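Local structure of glutathione S-transferase (Bombyx mori, 3AY8) at residues S168-L171 / A172-W175. The protein probably transfers glutathione to electrophilic substrates, as a homodimeric cytosolic enzyme of the glutathione transferase family. Sequence-based numbering, arbitrary orientation.
Sequences SSIL and AVGW
Ala172 N donates to Ser168 O at 3.0 Å, approaching from above the carbonyl plane, and Gly174 N reaches Ile170 O at 3.0 Å, closing the last turn of helix 158-173. The same Gly174 N makes a weak bond to Leu171 O, and Val173 N a weak one to Ser169 O. Gly174 then leaves the helix with positive phi (110°), a backbone shape that would jam a side chain against the preceding carbonyl oxygen. A water extends the helix end, donating to Leu171 O (2.8 Å) and accepting from Trp175 N (3.0 Å). The redirected chain brings the Trp175 indole back beside Ile170, whose CG1, anti to its own N (chi1 -161°), lies 3.7 Å from Trp175 CE3; the two side chains meet at a slant, and Ile170 CD1 follows along the benzene half of the ring. Replacing Trp175 with an alanine would probably leave Ile170 CG1 and CD1 without their aromatic neighbour. Ile170 also packs on Ile111 and Cys115 of helix 90-120, and Val173 on Phe206 and Val210 of helix 196-213, placing this C-terminal end within the all-helical domain of the GST fold, with the indole against helix 128-147 and Ile114 of helix 90-120.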
# COMPACT_ATOMS: atom_id res chain seq x y z
N SER A 168 10.36 3.19 13.07
CA SER A 168 11.24 2.58 14.07
C SER A 168 12.24 1.61 13.43
O SER A 168 13.38 1.49 13.90
CB SER A 168 10.43 1.92 15.19
OG SER A 168 9.64 0.85 14.71
N SER A 169 11.83 0.96 12.35
CA SER A 169 12.69 0.05 11.59
C SER A 169 13.91 0.76 10.98
O SER A 169 15.05 0.32 11.19
CB SER A 169 11.88 -0.63 10.48
OG SER A 169 10.72 -1.24 11.03
N ILE A 170 13.69 1.85 10.24
CA ILE A 170 14.81 2.55 9.61
C ILE A 170 15.63 3.32 10.66
O ILE A 170 16.86 3.38 10.56
CB ILE A 170 14.36 3.45 8.41
CG1 ILE A 170 15.55 3.79 7.49
CG2 ILE A 170 13.62 4.71 8.90
CD1 ILE A 170 16.20 2.57 6.77
N LEU A 171 14.96 3.89 11.66
CA LEU A 171 15.66 4.59 12.73
C LEU A 171 16.61 3.65 13.49
O LEU A 171 17.67 4.08 13.93
CB LEU A 171 14.69 5.29 13.70
CG LEU A 171 13.95 6.52 13.15
CD1 LEU A 171 12.92 7.06 14.16
CD2 LEU A 171 14.92 7.63 12.73
N ALA A 172 16.24 2.37 13.63
CA ALA A 172 17.11 1.40 14.30
C ALA A 172 18.31 0.99 13.44
O ALA A 172 19.35 0.60 13.96
CB ALA A 172 16.33 0.17 14.75
N VAL A 173 18.14 1.06 12.11
CA VAL A 173 19.26 0.92 11.18
C VAL A 173 20.21 2.11 11.35
O VAL A 173 21.42 1.96 11.26
CB VAL A 173 18.78 0.81 9.70
CG1 VAL A 173 19.97 0.75 8.74
CG2 VAL A 173 17.92 -0.44 9.49
N GLY A 174 19.65 3.28 11.64
CA GLY A 174 20.42 4.51 11.73
C GLY A 174 20.06 5.38 10.54
O GLY A 174 20.49 5.14 9.41
N TRP A 175 19.23 6.38 10.79
CA TRP A 175 18.86 7.33 9.76
C TRP A 175 18.91 8.71 10.40
O TRP A 175 18.50 8.88 11.55
CB TRP A 175 17.47 7.05 9.20
CG TRP A 175 17.32 7.55 7.80
CD1 TRP A 175 16.73 8.72 7.41
CD2 TRP A 175 17.77 6.91 6.60
NE1 TRP A 175 16.79 8.84 6.04
CE2 TRP A 175 17.42 7.74 5.52
CE3 TRP A 175 18.44 5.70 6.33
CZ2 TRP A 175 17.72 7.41 4.18
CZ3 TRP A 175 18.73 5.37 5.01
CH2 TRP A 175 18.37 6.22 3.95
O HOH W 1 18.46 6.75 13.71